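Local coordinates for methyl-accepting chemotaxis protein (Vibrio parahaemolyticus, PDB 4EXO) that probably senses small molecules such as pyruvate through its periplasmic PAS-like Cache domain and relays the signal across the membrane for chemotaxis, at residues A[62-70]-A[77-85]; A[11-22]-A[138-146]. One frame throughout, in Å; residues are numbered along the deposited sequence. Where two conformers were deposited one is given.

Interaction 1: residues A[62-70]-A[77-85]; sequences AYDSQGINT and SLEGKNLYD. With PYR (pyruvic acid), chain B.
Leu83 N donates to Gly67 O at 2.8 Å. Two more backbone bonds follow. Asn69 N gives to Lys81 O, and Asn69 O accepts from Gly80 N at 2.8 Å. These bonds flank a single beta bridge between Ile68 and Asn82. Type II turn 78-81 brings Gly80 N round to Asn69.

Asn69 has its CG anti to the backbone N (chi1 -175°). With this torsion Asn69 OD1 lies 3.2 Å from Glu79 CG. Asn69 ND2 lies over one face of the Tyr63 ring, toward the rim, and bonds to Leu71 O. Gly67 closes the type I turn 64-67 at positive phi, and its CA lies at the edge of the Tyr84 ring. A water joins Gln66 O to Asn82 ND2. Asn82 OD1 forms an Asx turn with Tyr84 N.

Tyr63 serves the ligand pocket. Its OH donates to pyruvate O3 at 2.7 Å, while Leu83 CD1 touches the ring edge, 3.9 Å from Tyr63 CE1. The contact thus ties the hairpin of strands 61-63 and 69-72 to the loop after it. Tyr63, Leu83 and Tyr84 rest on helix 94-104, and Glu79 makes salt bridges to Lys46 and Lys50.

Interaction 2: residues A[11-22]-A[138-146]; sequences IDARKKELKAYM and LGTGIYIDD
Arg14, Leu18 and Met22 pack on Ile142, Thr140 and Leu138, joining the long N-terminal helix 2-28 to strand 136-143 of the antiparallel PAS-like sheet of this Cache domain. The short axes run roughly antiparallel, at 148°, and pass 8.9 Å apart. No hydrogen bond crosses between the segments.

The apolar contacts follow one side of the helix. Leu18 CD2 lies 3.6 Å from Gly141 CA. The same methyl also meets Ile142 CG1 and Thr140 CG2. Thr140 turns its hydroxyl to Tyr59 O, which leaves its methyl for the helix. Two successive turns in the chain of selenomethionine Met22 (chi2 58°, chi3 52°) bring its CE over the strand, 3.7 Å from Gly139 CA. Met22 SE lies 3.8 Å from Leu138 CD2. Ile11 CD1 touches Ile144 CG2 at the other end. Tyr21 stacks with Phe54 and packs on Ala20 of the second subunit.

The salt bridge is within the helix. Arg14 NH1 meets Glu17 OE1 at 2.7 Å, although the hydrogen-bond geometry is weak. The Arg14 guanidinium also reaches the strand. In one of the two conformers of Ile142, its CG2 sits over one face of this group, 3.5 Å above the plane and toward the rim.

The centres of interactions 1 and 2 are about 21 Å apart, with the middle of the chain between them. They share one sheet. Strands 61-63 and 136-143 are neighbours in it, and Ala62 CB packs 4.0 Å from Leu138 CA. The whole of interaction 1 falls in sequence between the two segments of interaction 2. Their relation to pyruvate differs. Interaction 1 supplies Tyr63 directly, alongside Tyr59, His72 and Lys124, which also bond the ligand. In interaction 2, Gly141 CA is 6.6 Å from pyruvate O. Tyr143, on the same strand, bonds to Tyr59 and Lys124. This strand thus lies between the pocket and the helix whose Ala20 and Tyr21 meet the second subunit.

Interaction 1: residues A[62-70]-A[77-85]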
loop_
_atom_site.group_PDB
_atom_site.type_symbol
_atom_site.label_atom_id
_atom_site.label_comp_id
_atom_site.label_asym_id
_atom_site.label_seq_id
_atom_site.Cartn_x
_atom_site.Cartn_y
_atom_site.Cartn_z
ATOM N N ALA A 62 -1.796 -14.812 -5.080
ATOM C CA ALA A 62 -0.720 -15.162 -6.028
ATOM C C ALA A 62 -0.888 -16.560 -6.561
ATOM O O ALA A 62 -1.430 -17.433 -5.850
ATOM C CB ALA A 62 0.684 -14.970 -5.386
ATOM N N TYR A 63 -0.464 -16.768 -7.816
ATOM C CA TYR A 63 -0.507 -18.092 -8.465
ATOM C C TYR A 63 0.855 -18.352 -9.083
ATOM O O TYR A 63 1.518 -17.396 -9.478
ATOM C CB TYR A 63 -1.572 -18.120 -9.589
ATOM C CG TYR A 63 -2.989 -17.984 -9.043
ATOM C CD1 TYR A 63 -3.782 -19.121 -8.788
ATOM C CD2 TYR A 63 -3.511 -16.723 -8.753
ATOM C CE1 TYR A 63 -5.072 -18.986 -8.258
ATOM C CE2 TYR A 63 -4.838 -16.577 -8.247
ATOM C CZ TYR A 63 -5.579 -17.726 -7.979
ATOM O OH TYR A 63 -6.850 -17.598 -7.468
ATOM N N ASP A 64 1.271 -19.618 -9.175
ATOM C CA ASP A 64 2.483 -19.917 -9.943
ATOM C C ASP A 64 2.157 -20.017 -11.429
ATOM O O ASP A 64 1.009 -19.863 -11.821
ATOM C CB ASP A 64 3.285 -21.109 -9.367
ATOM C CG ASP A 64 2.611 -22.462 -9.597
ATOM O OD1 ASP A 64 1.676 -22.538 -10.416
ATOM O OD2 ASP A 64 3.044 -23.460 -8.945
ATOM N N SER A 65 3.162 -20.256 -12.270
ATOM C CA SER A 65 2.950 -20.258 -13.730
ATOM C C SER A 65 2.094 -21.425 -14.224
ATOM O O SER A 65 1.538 -21.352 -15.338
ATOM C CB SER A 65 4.291 -20.219 -14.507
ATOM O OG SER A 65 4.905 -18.968 -14.301
ATOM N N GLN A 66 1.954 -22.466 -13.400
ATOM C CA GLN A 66 1.038 -23.584 -13.727
ATOM C C GLN A 66 -0.409 -23.344 -13.265
ATOM O O GLN A 66 -1.277 -24.176 -13.482
ATOM C CB GLN A 66 1.564 -24.925 -13.146
ATOM C CG GLN A 66 3.092 -25.209 -13.401
ATOM C CD GLN A 66 3.562 -24.791 -14.782
ATOM O OE1 GLN A 66 3.119 -25.344 -15.806
ATOM N NE2 GLN A 66 4.470 -23.809 -14.824
ATOM N N GLY A 67 -0.657 -22.205 -12.621
ATOM C CA GLY A 67 -2.005 -21.848 -12.155
ATOM C C GLY A 67 -2.335 -22.358 -10.747
ATOM O O GLY A 67 -3.503 -22.336 -10.339
ATOM N N ILE A 68 -1.330 -22.845 -10.038
ATOM C CA ILE A 68 -1.506 -23.317 -8.652
ATOM C C ILE A 68 -1.489 -22.099 -7.719
ATOM O O ILE A 68 -0.537 -21.307 -7.726
ATOM C CB ILE A 68 -0.446 -24.311 -8.234
ATOM C CG1 ILE A 68 -0.514 -25.559 -9.136
ATOM C CG2 ILE A 68 -0.683 -24.754 -6.731
ATOM C CD1 ILE A 68 0.769 -26.418 -9.049
ATOM N N ASN A 69 -2.553 -21.938 -6.942
ATOM C CA ASN A 69 -2.572 -20.855 -5.951
ATOM C C ASN A 69 -1.462 -21.002 -4.916
ATOM O O ASN A 69 -1.296 -22.071 -4.305
ATOM C CB ASN A 69 -3.941 -20.769 -5.258
ATOM C CG ASN A 69 -4.013 -19.578 -4.324
ATOM O OD1 ASN A 69 -3.786 -19.723 -3.137
ATOM N ND2 ASN A 69 -4.243 -18.380 -4.884
ATOM N N THR A 70 -0.685 -19.938 -4.723
ATOM C CA THR A 70 0.356 -19.949 -3.720
ATOM C C THR A 70 0.008 -19.084 -2.496
ATOM O O THR A 70 0.536 -19.312 -1.398
ATOM C CB THR A 70 1.707 -19.500 -4.297
ATOM O OG1 THR A 70 1.613 -18.178 -4.825
ATOM C CG2 THR A 70 2.131 -20.457 -5.446
ATOM N N SER A 77 -7.933 -21.589 1.859
ATOM C CA SER A 77 -8.193 -22.947 1.379
ATOM C C SER A 77 -7.944 -23.158 -0.128
ATOM O O SER A 77 -7.835 -24.303 -0.583
ATOM C CB SER A 77 -9.592 -23.444 1.790
ATOM O OG SER A 77 -10.630 -22.710 1.166
ATOM N N LEU A 78 -7.787 -22.074 -0.898
ATOM C CA LEU A 78 -7.415 -22.205 -2.325
ATOM C C LEU A 78 -5.950 -22.593 -2.475
ATOM O O LEU A 78 -5.543 -23.074 -3.546
ATOM C CB LEU A 78 -7.678 -20.888 -3.111
ATOM C CG LEU A 78 -9.154 -20.481 -3.218
ATOM C CD1 LEU A 78 -9.290 -19.171 -4.081
ATOM C CD2 LEU A 78 -9.997 -21.644 -3.804
ATOM N N GLU A 79 -5.157 -22.362 -1.427
ATOM C CA GLU A 79 -3.684 -22.510 -1.527
ATOM C C GLU A 79 -3.346 -23.970 -1.822
ATOM O O GLU A 79 -3.896 -24.886 -1.180
ATOM C CB GLU A 79 -2.974 -21.988 -0.268
ATOM C CG GLU A 79 -3.120 -20.444 -0.106
ATOM C CD GLU A 79 -2.681 -19.882 1.236
ATOM O OE1 GLU A 79 -2.129 -20.629 2.074
ATOM O OE2 GLU A 79 -2.898 -18.663 1.446
ATOM N N GLY A 80 -2.503 -24.168 -2.835
ATOM C CA GLY A 80 -2.158 -25.501 -3.322
ATOM C C GLY A 80 -3.110 -26.074 -4.356
ATOM O O GLY A 80 -2.840 -27.139 -4.921
ATOM N N LYS A 81 -4.235 -25.416 -4.630
ATOM C CA LYS A 81 -5.127 -25.911 -5.699
ATOM C C LYS A 81 -4.720 -25.382 -7.080
ATOM O O LYS A 81 -4.367 -24.213 -7.213
ATOM C CB LYS A 81 -6.595 -25.564 -5.462
ATOM C CG LYS A 81 -7.132 -26.119 -4.111
ATOM C CD LYS A 81 -8.642 -25.920 -3.974
ATOM C CE LYS A 81 -9.202 -26.587 -2.682
ATOM N NZ LYS A 81 -8.783 -28.022 -2.607
ATOM N N ASN A 82 -4.816 -26.245 -8.095
ATOM C CA ASN A 82 -4.577 -25.824 -9.481
ATOM C C ASN A 82 -5.840 -25.234 -10.112
ATOM O O ASN A 82 -6.820 -25.945 -10.378
ATOM C CB ASN A 82 -4.071 -27.024 -10.289
ATOM C CG ASN A 82 -3.617 -26.651 -11.668
ATOM O OD1 ASN A 82 -4.244 -25.832 -12.354
ATOM N ND2 ASN A 82 -2.533 -27.287 -12.107
ATOM N N LEU A 83 -5.825 -23.930 -10.340
ATOM C CA LEU A 83 -6.992 -23.217 -10.895
ATOM C C LEU A 83 -6.732 -22.696 -12.299
ATOM O O LEU A 83 -7.427 -21.787 -12.777
ATOM C CB LEU A 83 -7.431 -22.049 -9.979
ATOM C CG LEU A 83 -7.797 -22.417 -8.529
ATOM C CD1 LEU A 83 -8.332 -21.132 -7.778
ATOM C CD2 LEU A 83 -8.789 -23.534 -8.433
ATOM N N TYR A 84 -5.767 -23.308 -12.976
ATOM C CA TYR A 84 -5.421 -22.912 -14.358
ATOM C C TYR A 84 -6.625 -22.914 -15.318
ATOM O O TYR A 84 -6.785 -21.990 -16.138
ATOM C CB TYR A 84 -4.282 -23.769 -14.915
ATOM C CG TYR A 84 -3.711 -23.125 -16.163
ATOM C CD1 TYR A 84 -2.793 -22.080 -16.066
ATOM C CD2 TYR A 84 -4.158 -23.508 -17.430
ATOM C CE1 TYR A 84 -2.276 -21.452 -17.227
ATOM C CE2 TYR A 84 -3.668 -22.870 -18.611
ATOM C CZ TYR A 84 -2.728 -21.855 -18.483
ATOM O OH TYR A 84 -2.246 -21.237 -19.612
ATOM N N ASP A 85 -7.478 -23.935 -15.204
ATOM C CA ASP A 85 -8.666 -24.056 -16.062
ATOM C C ASP A 85 -9.883 -23.283 -15.573
ATOM O O ASP A 85 -10.945 -23.341 -16.201
ATOM C CB ASP A 85 -9.089 -25.530 -16.218
ATOM C CG ASP A 85 -7.996 -26.400 -16.792
ATOM O OD1 ASP A 85 -7.213 -25.899 -17.636
ATOM O OD2 ASP A 85 -7.931 -27.596 -16.401
HETATM C C PYR B . -8.808 -13.120 -6.976
HETATM O O PYR B . -9.288 -12.103 -7.658
HETATM O OXT PYR B . -8.990 -13.153 -5.670
HETATM C CA PYR B . -8.116 -14.172 -7.621
HETATM O O3 PYR B . -7.683 -15.120 -6.877
HETATM C CB PYR B . -7.889 -14.257 -9.126
HETATM O O HOH W 1 -1.549 -26.378 -14.920
#

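Interaction 2: residues A[11-22]-A[138-146]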
loop_
_atom_site.group_PDB
_atom_site.type_symbol
_atom_site.label_atom_id
_atom_site.label_comp_id
_atom_site.label_asym_id
_atom_site.label_seq_id
_atom_site.Cartn_x
_atom_site.Cartn_y
_atom_site.Cartn_z
ATOM N N ILE A 11 -11.833 4.547 -14.534
ATOM C CA ILE A 11 -11.002 3.361 -14.797
ATOM C C ILE A 11 -9.489 3.692 -14.762
ATOM O O ILE A 11 -8.734 3.066 -14.017
ATOM C CB ILE A 11 -11.380 2.686 -16.161
ATOM C CG1 ILE A 11 -12.819 2.098 -16.146
ATOM C CG2 ILE A 11 -10.297 1.681 -16.622
ATOM C CD1 ILE A 11 -13.082 0.957 -15.190
ATOM N N ASP A 12 -9.060 4.680 -15.544
ATOM C CA ASP A 12 -7.642 5.067 -15.589
ATOM C C ASP A 12 -7.071 5.501 -14.215
ATOM O O ASP A 12 -5.922 5.193 -13.886
ATOM C CB ASP A 12 -7.425 6.172 -16.619
ATOM C CG ASP A 12 -7.578 5.675 -18.055
ATOM O OD1 ASP A 12 -7.714 4.446 -18.268
ATOM O OD2 ASP A 12 -7.572 6.520 -18.977
ATOM N N ALA A 13 -7.879 6.218 -13.435
ATOM C CA ALA A 13 -7.482 6.586 -12.082
ATOM C C ALA A 13 -7.285 5.301 -11.238
ATOM O O ALA A 13 -6.331 5.199 -10.485
ATOM C CB ALA A 13 -8.485 7.503 -11.454
ATOM N N ARG A 14 -8.171 4.315 -11.422
ATOM C CA ARG A 14 -8.064 3.058 -10.677
ATOM C C ARG A 14 -6.838 2.242 -11.101
ATOM O O ARG A 14 -6.238 1.575 -10.273
ATOM C CB ARG A 14 -9.329 2.188 -10.842
ATOM C CG ARG A 14 -10.600 2.738 -10.183
ATOM C CD ARG A 14 -10.291 3.388 -8.850
ATOM N NE ARG A 14 -11.428 3.425 -7.931
ATOM C CZ ARG A 14 -11.432 2.916 -6.693
ATOM N NH1 ARG A 14 -10.365 2.296 -6.196
ATOM N NH2 ARG A 14 -12.528 3.023 -5.941
ATOM N N LYS A 15 -6.485 2.291 -12.378
ATOM C CA LYS A 15 -5.298 1.581 -12.860
ATOM C C LYS A 15 -4.029 2.167 -12.244
ATOM O O LYS A 15 -3.097 1.436 -11.878
ATOM C CB LYS A 15 -5.243 1.579 -14.394
ATOM C CG LYS A 15 -6.411 0.812 -15.004
ATOM C CD LYS A 15 -6.526 1.022 -16.490
ATOM C CE LYS A 15 -5.418 0.316 -17.244
ATOM N NZ LYS A 15 -5.896 -0.111 -18.582
ATOM N N LYS A 16 -4.001 3.492 -12.110
ATOM C CA LYS A 16 -2.877 4.156 -11.436
ATOM C C LYS A 16 -2.778 3.715 -9.962
ATOM O O LYS A 16 -1.684 3.435 -9.443
ATOM C CB LYS A 16 -3.039 5.675 -11.539
ATOM C CG LYS A 16 -1.787 6.460 -11.175
ATOM C CD LYS A 16 -1.921 7.937 -11.690
ATOM C CE LYS A 16 -0.622 8.736 -11.516
ATOM N NZ LYS A 16 -0.261 8.942 -10.062
ATOM N N GLU A 17 -3.926 3.645 -9.293
ATOM C CA GLU A 17 -3.994 3.188 -7.893
ATOM C C GLU A 17 -3.464 1.741 -7.784
ATOM O O GLU A 17 -2.685 1.412 -6.888
ATOM C CB GLU A 17 -5.451 3.234 -7.392
ATOM C CG GLU A 17 -6.004 4.648 -7.142
ATOM C CD GLU A 17 -7.539 4.737 -7.107
ATOM O OE1 GLU A 17 -8.203 3.764 -6.713
ATOM O OE2 GLU A 17 -8.100 5.810 -7.481
ATOM N N LEU A 18 -3.916 0.879 -8.688
ATOM C CA LEU A 18 -3.503 -0.520 -8.660
ATOM C C LEU A 18 -1.984 -0.652 -8.762
ATOM O O LEU A 18 -1.377 -1.466 -8.084
ATOM C CB LEU A 18 -4.208 -1.305 -9.774
ATOM C CG LEU A 18 -5.687 -1.660 -9.479
ATOM C CD1 LEU A 18 -6.319 -2.145 -10.748
ATOM C CD2 LEU A 18 -5.738 -2.759 -8.381
ATOM N N LYS A 19 -1.366 0.121 -9.639
ATOM C CA LYS A 19 0.107 0.078 -9.752
ATOM C C LYS A 19 0.807 0.490 -8.446
ATOM O O LYS A 19 1.815 -0.099 -8.058
ATOM C CB LYS A 19 0.585 0.896 -10.965
ATOM C CG LYS A 19 0.207 0.174 -12.290
ATOM C CD LYS A 19 0.770 0.843 -13.517
ATOM C CE LYS A 19 0.740 -0.121 -14.731
ATOM N NZ LYS A 19 1.957 -1.037 -14.888
ATOM N N ALA A 20 0.259 1.485 -7.764
ATOM C CA ALA A 20 0.757 1.923 -6.446
ATOM C C ALA A 20 0.590 0.842 -5.385
ATOM O O ALA A 20 1.521 0.535 -4.630
ATOM C CB ALA A 20 0.034 3.224 -5.982
ATOM N N TYR A 21 -0.606 0.275 -5.297
ATOM C CA TYR A 21 -0.844 -0.786 -4.306
ATOM C C TYR A 21 0.070 -1.964 -4.563
ATOM O O TYR A 21 0.603 -2.543 -3.614
ATOM C CB TYR A 21 -2.302 -1.277 -4.391
ATOM C CG TYR A 21 -3.349 -0.179 -4.108
ATOM C CD1 TYR A 21 -3.101 0.808 -3.162
ATOM C CD2 TYR A 21 -4.576 -0.172 -4.774
ATOM C CE1 TYR A 21 -4.041 1.789 -2.868
ATOM C CE2 TYR A 21 -5.534 0.804 -4.494
ATOM C CZ TYR A 21 -5.258 1.771 -3.544
ATOM O OH TYR A 21 -6.180 2.755 -3.278
HETATM N N MSE A 22 0.236 -2.335 -5.849
HETATM C CA MSE A 22 1.135 -3.439 -6.171
HETATM C C MSE A 22 2.566 -3.110 -5.705
HETATM O O MSE A 22 3.243 -3.966 -5.129
HETATM C CB MSE A 22 1.140 -3.765 -7.686
HETATM C CG MSE A 22 2.097 -4.923 -8.075
HETATM SE SE MSE A 22 1.735 -6.641 -7.157
HETATM C CE MSE A 22 -0.140 -6.756 -7.579
ATOM N N LEU A 138 1.781 -12.309 -8.673
ATOM C CA LEU A 138 1.178 -11.651 -7.492
ATOM C C LEU A 138 0.178 -10.620 -8.013
ATOM O O LEU A 138 0.545 -9.801 -8.843
ATOM C CB LEU A 138 2.267 -10.939 -6.688
ATOM C CG LEU A 138 1.838 -10.110 -5.455
ATOM C CD1 LEU A 138 1.179 -11.031 -4.399
ATOM C CD2 LEU A 138 3.029 -9.351 -4.833
ATOM N N GLY A 139 -1.051 -10.639 -7.499
ATOM C CA GLY A 139 -2.115 -9.795 -8.051
ATOM C C GLY A 139 -2.993 -9.149 -6.994
ATOM O O GLY A 139 -3.015 -9.595 -5.852
ATOM N N THR A 140 -3.714 -8.106 -7.389
ATOM C CA THR A 140 -4.751 -7.527 -6.566
ATOM C C THR A 140 -5.783 -6.976 -7.554
ATOM O O THR A 140 -5.731 -7.293 -8.757
ATOM C CB THR A 140 -4.201 -6.427 -5.583
ATOM O OG1 THR A 140 -5.307 -5.937 -4.785
ATOM C CG2 THR A 140 -3.599 -5.242 -6.341
ATOM N N GLY A 141 -6.737 -6.179 -7.088
ATOM C CA GLY A 141 -7.783 -5.697 -8.007
ATOM C C GLY A 141 -8.699 -4.693 -7.351
ATOM O O GLY A 141 -8.663 -4.511 -6.128
ATOM N N ILE A 142 -9.483 -4.005 -8.179
ATOM C CA ILE A 142 -10.540 -3.099 -7.702
ATOM C C ILE A 142 -11.875 -3.581 -8.285
ATOM O O ILE A 142 -11.917 -4.034 -9.442
ATOM C CB ILE A 142 -10.232 -1.644 -8.112
ATOM C CG1 ILE A 142 -8.939 -1.184 -7.426
ATOM C CG2 ILE A 142 -11.378 -0.701 -7.780
ATOM C CD1 ILE A 142 -8.539 0.218 -7.765
ATOM N N TYR A 143 -12.958 -3.486 -7.519
ATOM C CA TYR A 143 -14.259 -3.959 -8.035
ATOM C C TYR A 143 -14.949 -2.838 -8.808
ATOM O O TYR A 143 -14.891 -1.683 -8.417
ATOM C CB TYR A 143 -15.123 -4.539 -6.902
ATOM C CG TYR A 143 -14.509 -5.851 -6.412
ATOM C CD1 TYR A 143 -14.933 -7.080 -6.949
ATOM C CD2 TYR A 143 -13.485 -5.867 -5.471
ATOM C CE1 TYR A 143 -14.361 -8.277 -6.549
ATOM C CE2 TYR A 143 -12.898 -7.065 -5.062
ATOM C CZ TYR A 143 -13.339 -8.260 -5.594
ATOM O OH TYR A 143 -12.769 -9.453 -5.188
ATOM N N ILE A 144 -15.547 -3.157 -9.940
ATOM C CA ILE A 144 -16.061 -2.091 -10.800
ATOM C C ILE A 144 -17.587 -2.054 -10.864
ATOM O O ILE A 144 -18.159 -1.261 -11.633
ATOM C CB ILE A 144 -15.445 -2.118 -12.218
ATOM C CG1 ILE A 144 -15.543 -3.506 -12.847
ATOM C CG2 ILE A 144 -13.960 -1.699 -12.184
ATOM C CD1 ILE A 144 -14.891 -3.548 -14.204
ATOM N N ASP A 145 -18.241 -2.886 -10.056
ATOM C CA ASP A 145 -19.715 -2.905 -10.011
ATOM C C ASP A 145 -20.378 -1.523 -9.843
ATOM O O ASP A 145 -21.497 -1.327 -10.337
ATOM C CB ASP A 145 -20.307 -3.976 -9.059
ATOM C CG ASP A 145 -19.607 -4.053 -7.688
ATOM O OD1 ASP A 145 -18.483 -3.528 -7.485
ATOM O OD2 ASP A 145 -20.208 -4.686 -6.792
ATOM N N ASP A 146 -19.711 -0.585 -9.163
ATOM C CA ASP A 146 -20.034 0.855 -9.326
ATOM C C ASP A 146 -19.850 1.320 -10.807
ATOM O O ASP A 146 -19.020 2.180 -11.147
ATOM C CB ASP A 146 -19.272 1.759 -8.319
ATOM C CG ASP A 146 -17.847 1.288 -8.053
ATOM O OD1 ASP A 146 -17.057 1.218 -9.025
ATOM O OD2 ASP A 146 -17.515 0.986 -6.876
#